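Local coordinates for putative NAD-dependent epimerase/dehydratase (PDB 3E8X), which is of unknown function but binds NADP and is probably an epimerase or dehydratase of the atypical short-chain dehydrogenase/reductase type, at residues 103-106 with 107-111; 142-145 with 146-150. All blocks are in the same frame, centred on the assembly; numbering follows the deposited sequence. Where two conformers were deposited one is given.

Contact 1: 103-106 with 107-111; sequences TILI and DLWGA. With NAP (NADP nicotinamide-adenine-dinucleotide phosphate), chain B.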
# COMPACT_ATOMS: atom_id res chain seq x y z
N THR A 103 10.45 2.33 2.64
CA THR A 103 9.30 3.18 2.34
C THR A 103 8.03 2.37 2.45
O THR A 103 7.11 2.81 3.11
CB THR A 103 9.40 3.77 0.92
OG1 THR A 103 10.68 4.37 0.77
CG2 THR A 103 8.31 4.77 0.63
N ILE A 104 7.99 1.19 1.84
CA ILE A 104 6.87 0.24 2.03
C ILE A 104 6.65 -0.16 3.50
O ILE A 104 5.52 -0.14 4.02
CB ILE A 104 7.06 -1.09 1.24
CG1 ILE A 104 7.16 -0.83 -0.26
CG2 ILE A 104 5.86 -2.05 1.45
CD1 ILE A 104 7.51 -2.11 -1.14
N LEU A 105 7.73 -0.58 4.14
CA LEU A 105 7.65 -1.18 5.47
C LEU A 105 7.42 -0.14 6.59
O LEU A 105 6.75 -0.48 7.56
CB LEU A 105 8.87 -2.07 5.73
CG LEU A 105 8.94 -3.35 4.87
CD1 LEU A 105 10.21 -4.18 5.16
CD2 LEU A 105 7.64 -4.22 5.09
N ILE A 106 7.95 1.09 6.46
CA ILE A 106 7.79 2.14 7.48
C ILE A 106 6.65 3.10 7.12
O ILE A 106 5.63 3.15 7.79
CB ILE A 106 9.12 2.91 7.73
CG1 ILE A 106 10.24 1.91 8.07
CG2 ILE A 106 8.98 4.00 8.82
CD1 ILE A 106 10.05 1.13 9.33
N ASP A 107 6.81 3.84 6.03
CA ASP A 107 5.87 4.91 5.71
C ASP A 107 4.46 4.37 5.47
O ASP A 107 3.48 5.07 5.76
CB ASP A 107 6.35 5.73 4.48
CG ASP A 107 7.77 6.25 4.63
OD1 ASP A 107 7.99 7.47 4.48
OD2 ASP A 107 8.69 5.45 4.91
N LEU A 108 4.35 3.16 4.90
CA LEU A 108 3.04 2.62 4.53
C LEU A 108 2.57 1.60 5.57
O LEU A 108 1.57 1.81 6.28
CB LEU A 108 3.07 2.02 3.13
CG LEU A 108 1.80 1.30 2.63
CD1 LEU A 108 0.52 2.13 2.87
CD2 LEU A 108 1.87 0.90 1.13
N TRP A 109 3.31 0.48 5.65
CA TRP A 109 2.91 -0.66 6.47
C TRP A 109 2.97 -0.27 7.94
O TRP A 109 2.05 -0.56 8.67
CB TRP A 109 3.78 -1.85 6.13
CG TRP A 109 3.50 -3.13 6.84
CD1 TRP A 109 4.37 -3.83 7.60
CD2 TRP A 109 2.29 -3.90 6.80
NE1 TRP A 109 3.78 -5.00 8.04
CE2 TRP A 109 2.51 -5.06 7.57
CE3 TRP A 109 1.05 -3.73 6.17
CZ2 TRP A 109 1.53 -6.06 7.73
CZ3 TRP A 109 0.08 -4.73 6.33
CH2 TRP A 109 0.33 -5.88 7.12
N GLY A 110 4.02 0.44 8.34
CA GLY A 110 4.15 0.97 9.73
C GLY A 110 2.99 1.85 10.16
O GLY A 110 2.48 1.72 11.27
N ALA A 111 2.57 2.75 9.27
CA ALA A 111 1.43 3.63 9.50
C ALA A 111 0.16 2.84 9.62
O ALA A 111 -0.64 3.10 10.53
CB ALA A 111 1.31 4.71 8.37
PA NAP B . 13.16 12.30 9.43
O1A NAP B . 13.71 11.27 8.44
O2A NAP B . 14.08 13.32 10.05
O5B NAP B . 12.34 11.45 10.54
C5B NAP B . 12.02 10.05 10.41
C4B NAP B . 12.12 9.29 11.73
O4B NAP B . 11.54 7.99 11.50
C3B NAP B . 13.55 9.05 12.27
O3B NAP B . 13.78 9.57 13.59
C2B NAP B . 13.69 7.54 12.32
O2B NAP B . 14.44 7.00 13.44
C1B NAP B . 12.22 7.10 12.39
N9A NAP B . 12.10 5.66 12.04
C8A NAP B . 12.62 5.05 10.96
N7A NAP B . 12.34 3.74 11.04
C5A NAP B . 11.64 3.54 12.17
C6A NAP B . 11.08 2.41 12.78
N6A NAP B . 11.19 1.20 12.20
N1A NAP B . 10.44 2.51 13.97
C2A NAP B . 10.33 3.71 14.56
N3A NAP B . 10.86 4.82 14.00
C4A NAP B . 11.51 4.76 12.81
O3 NAP B . 11.97 13.11 8.65
PN NAP B . 11.44 14.64 8.91
O1N NAP B . 12.30 15.53 8.06
O2N NAP B . 11.22 14.76 10.40
O5D NAP B . 10.05 14.72 8.12
C5D NAP B . 8.86 14.16 8.67
C4D NAP B . 8.09 13.51 7.53
O4D NAP B . 7.69 14.47 6.56
C3D NAP B . 8.95 12.49 6.79
O3D NAP B . 8.89 11.24 7.48
C2D NAP B . 8.41 12.54 5.35
O2D NAP B . 7.62 11.42 5.03
C1D NAP B . 7.54 13.81 5.29
N1N NAP B . 7.82 14.75 4.16
C2N NAP B . 9.09 15.09 3.80
C3N NAP B . 9.30 16.00 2.74
C7N NAP B . 10.69 16.44 2.32
O7N NAP B . 10.80 17.48 1.63
N7N NAP B . 11.75 15.74 2.75
C4N NAP B . 8.20 16.55 2.08
C5N NAP B . 6.93 16.19 2.47
C6N NAP B . 6.77 15.30 3.52
P2B NAP B . 16.06 7.15 13.66
O1X NAP B . 16.25 8.45 14.40
O2X NAP B . 16.42 5.94 14.51
O3X NAP B . 16.61 7.20 12.25

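Contact 2: 142-145 with 146-150; sequences MNMR and HYLVA. With NAP (NADP nicotinamide-adenine-dinucleotide phosphate), chain B.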
# COMPACT_ATOMS: atom_id res chain seq x y z
N MSE A 142 8.91 10.95 -11.25
CA MSE A 142 9.02 9.50 -11.28
C MSE A 142 9.94 9.01 -10.17
O MSE A 142 9.58 8.04 -9.51
CB MSE A 142 9.46 8.99 -12.66
CG MSE A 142 9.70 7.44 -12.77
SE MSE A 142 8.15 6.28 -12.35
CE MSE A 142 7.62 5.95 -14.19
N ASN A 143 11.05 9.68 -9.91
CA ASN A 143 11.98 9.26 -8.84
C ASN A 143 11.41 9.26 -7.40
O ASN A 143 11.95 8.60 -6.52
CB ASN A 143 13.29 10.05 -8.91
CG ASN A 143 13.15 11.52 -8.42
OD1 ASN A 143 12.16 12.20 -8.65
ND2 ASN A 143 14.19 11.99 -7.74
N MSE A 144 10.31 9.97 -7.21
CA MSE A 144 9.59 10.14 -5.94
C MSE A 144 8.25 9.39 -5.86
O MSE A 144 7.60 9.34 -4.82
CB MSE A 144 9.23 11.61 -5.79
CG MSE A 144 10.27 12.46 -5.20
SE MSE A 144 9.39 14.07 -4.61
CE MSE A 144 7.54 13.65 -4.91
N ARG A 145 7.80 8.87 -6.99
CA ARG A 145 6.46 8.35 -7.13
C ARG A 145 6.12 7.22 -6.16
O ARG A 145 5.00 7.13 -5.66
CB ARG A 145 6.22 7.92 -8.57
CG ARG A 145 4.79 7.88 -8.96
CD ARG A 145 4.64 7.74 -10.47
NE ARG A 145 5.15 8.92 -11.15
CZ ARG A 145 5.23 9.06 -12.47
NH1 ARG A 145 4.78 8.12 -13.27
NH2 ARG A 145 5.75 10.17 -12.98
N HIS A 146 7.11 6.38 -5.86
CA HIS A 146 6.93 5.27 -4.92
C HIS A 146 6.67 5.78 -3.50
O HIS A 146 5.89 5.18 -2.74
CB HIS A 146 8.14 4.31 -4.96
CG HIS A 146 9.40 4.89 -4.36
ND1 HIS A 146 10.10 5.92 -4.95
CD2 HIS A 146 10.06 4.59 -3.22
CE1 HIS A 146 11.13 6.24 -4.19
NE2 HIS A 146 11.15 5.44 -3.14
N TYR A 147 7.33 6.89 -3.14
CA TYR A 147 7.12 7.53 -1.86
C TYR A 147 5.72 8.15 -1.77
O TYR A 147 4.98 7.92 -0.79
CB TYR A 147 8.22 8.58 -1.60
CG TYR A 147 7.91 9.49 -0.46
CD1 TYR A 147 8.11 9.08 0.88
CD2 TYR A 147 7.37 10.76 -0.69
CE1 TYR A 147 7.80 9.92 1.94
CE2 TYR A 147 7.06 11.61 0.36
CZ TYR A 147 7.28 11.20 1.67
OH TYR A 147 6.97 12.08 2.71
N LEU A 148 5.34 8.89 -2.80
CA LEU A 148 4.02 9.51 -2.90
C LEU A 148 2.84 8.53 -2.85
O LEU A 148 1.78 8.82 -2.23
CB LEU A 148 3.93 10.39 -4.17
CG LEU A 148 4.91 11.57 -4.33
CD1 LEU A 148 4.74 12.30 -5.68
CD2 LEU A 148 4.83 12.53 -3.14
N VAL A 149 2.99 7.40 -3.51
CA VAL A 149 2.02 6.28 -3.40
C VAL A 149 2.00 5.73 -1.97
O VAL A 149 0.93 5.51 -1.41
CB VAL A 149 2.35 5.16 -4.41
CG1 VAL A 149 1.62 3.83 -4.07
CG2 VAL A 149 2.08 5.63 -5.86
N ALA A 150 3.17 5.50 -1.37
CA ALA A 150 3.17 4.98 0.00
C ALA A 150 2.39 5.89 0.96
O ALA A 150 1.52 5.45 1.67
CB ALA A 150 4.58 4.71 0.48
PA NAP B . 13.16 12.30 9.43
O1A NAP B . 13.71 11.27 8.44
O2A NAP B . 14.08 13.32 10.05
O5B NAP B . 12.34 11.45 10.54
C5B NAP B . 12.02 10.05 10.41
C4B NAP B . 12.12 9.29 11.73
O4B NAP B . 11.54 7.99 11.50
C3B NAP B . 13.55 9.05 12.27
O3B NAP B . 13.78 9.57 13.59
C2B NAP B . 13.69 7.54 12.32
O2B NAP B . 14.44 7.00 13.44
C1B NAP B . 12.22 7.10 12.39
N9A NAP B . 12.10 5.66 12.04
C8A NAP B . 12.62 5.05 10.96
N7A NAP B . 12.34 3.74 11.04
C5A NAP B . 11.64 3.54 12.17
C6A NAP B . 11.08 2.41 12.78
N6A NAP B . 11.19 1.20 12.20
N1A NAP B . 10.44 2.51 13.97
C2A NAP B . 10.33 3.71 14.56
N3A NAP B . 10.86 4.82 14.00
C4A NAP B . 11.51 4.76 12.81
O3 NAP B . 11.97 13.11 8.65
PN NAP B . 11.44 14.64 8.91
O1N NAP B . 12.30 15.53 8.06
O2N NAP B . 11.22 14.76 10.40
O5D NAP B . 10.05 14.72 8.12
C5D NAP B . 8.86 14.16 8.67
C4D NAP B . 8.09 13.51 7.53
O4D NAP B . 7.69 14.47 6.56
C3D NAP B . 8.95 12.49 6.79
O3D NAP B . 8.89 11.24 7.48
C2D NAP B . 8.41 12.54 5.35
O2D NAP B . 7.62 11.42 5.03
C1D NAP B . 7.54 13.81 5.29
N1N NAP B . 7.82 14.75 4.16
C2N NAP B . 9.09 15.09 3.80
C3N NAP B . 9.30 16.00 2.74
C7N NAP B . 10.69 16.44 2.32
O7N NAP B . 10.80 17.48 1.63
N7N NAP B . 11.75 15.74 2.75
C4N NAP B . 8.20 16.55 2.08
C5N NAP B . 6.93 16.19 2.47
C6N NAP B . 6.77 15.30 3.52
P2B NAP B . 16.06 7.15 13.66
O1X NAP B . 16.25 8.45 14.40
O2X NAP B . 16.42 5.94 14.51
O3X NAP B . 16.61 7.20 12.25
O HOH W 1 9.54 5.98 -7.94

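Contact 1: 103-106 with 107-111
T103 to I106 pass their carbonyls to L108, W109, G110 and A111 five residues on, a wide pi-type turn within helix 100-121 in which one bond is straight, W109 N to I104 O (2.8 Å, 164° at the hydrogen), and the three beside it are weak. Two side chains turn toward the cofactor. I106 has CG1 beside its own backbone N (chi1 -54°), and from there CD1 makes a tight approach of 3.1 Å to N6A of the adenine, while CG2 lies in ordinary van der Waals contact 4.0 Å from N7A; neither is a hydrogen bond. D107 lies back along the helix, with CB 3.3 Å from T103 O. Its OD2 takes the backbone N-H of S94, which ties down one oxygen of the carboxylate, and OD1 stays 4.0 Å from O2D of the nicotinamide ribose. W109, with CG anti to its backbone N (chi1 -178°), leads away from the cofactor. L105 CD2 meets the five-membered ring at CD1 (4.1 Å), L105 O sits at the ring's edge, and NE1 is bonded to D138 of the second subunit. One wide turn thus carries two unlike chemistries: an apolar and acidic surface lining the NADP pocket, and an indole whose N-H is spent on the subunit interface.

Contact 2: 142-145 with 146-150
M144 and R145 offer their carbonyls to the first turns of helix 145-160, and the bookkeeping of donors here illustrates how a helix start is satisfied. M144 O accepts two: L148 N, straight at 3.1 Å (169°), and Y147 N, a weak and strongly bent bond. R145 O takes V149 N at 3.0 Å, the donor lying 24° off the carbonyl plane. H146 N comes too early for such a partner and is served by a water (3.2 Å), which in turn donates to M142 O at 2.6 Å; the same M142 O also receives R145 N, so the loop closes on the helix through one doubly used carbonyl. The H146 ring, held between backbone N and carbonyl carbon by its chi1 of 71°, turns back over the turn before it, with CE1 3.4 Å from N143 O in the ring plane. R145 sends NH2 to G140 O, and the selenium of M142, a selenomethionine, lies 3.8 Å above one face of the guanidinium, toward its rim. CG anti to the backbone N sends the Y147 ring to the nicotinamide ribose of NADP, whose O2D lies in the ring plane at its edge and shares with OH a very short hydrogen bond of 2.5 Å. A phenylalanine here would probably leave O2D without this hydroxyl partner and the ribose less firmly placed. Y147 opens a Tyr-X-X-X-Lys sequence, the signature of short-chain dehydrogenases/reductases, so its place beside the ribose is as expected for that family. The carbonyls of M142, M144 and R145, with one water, thus satisfy the N-H groups of R145 to V149, and from this turn the Y147 hydroxyl makes one of several hydrogen bonds to NADP.

In the fold
Contact 1 comes first along the chain, on helix 100-121 of the beta-alpha-beta unit that joins strands 87-90 and 125-129; contact 2 follows, where the loop after strand 125-129 runs into helix 145-160. Their centres are 13 Å apart and they touch directly, D107 OD1 lying 3.5 Å from Y147 CE1 and the methyl of T103 packing on A150. Both belong to the NAD(P)H-binding region with its largely parallel sheet. I106 of contact 1 meets the adenine and D107 comes near the nicotinamide ribose, which contact 2 bonds through Y147; both also meet the second subunit, so the two neighbouring helices join cofactor pocket and dimer interface.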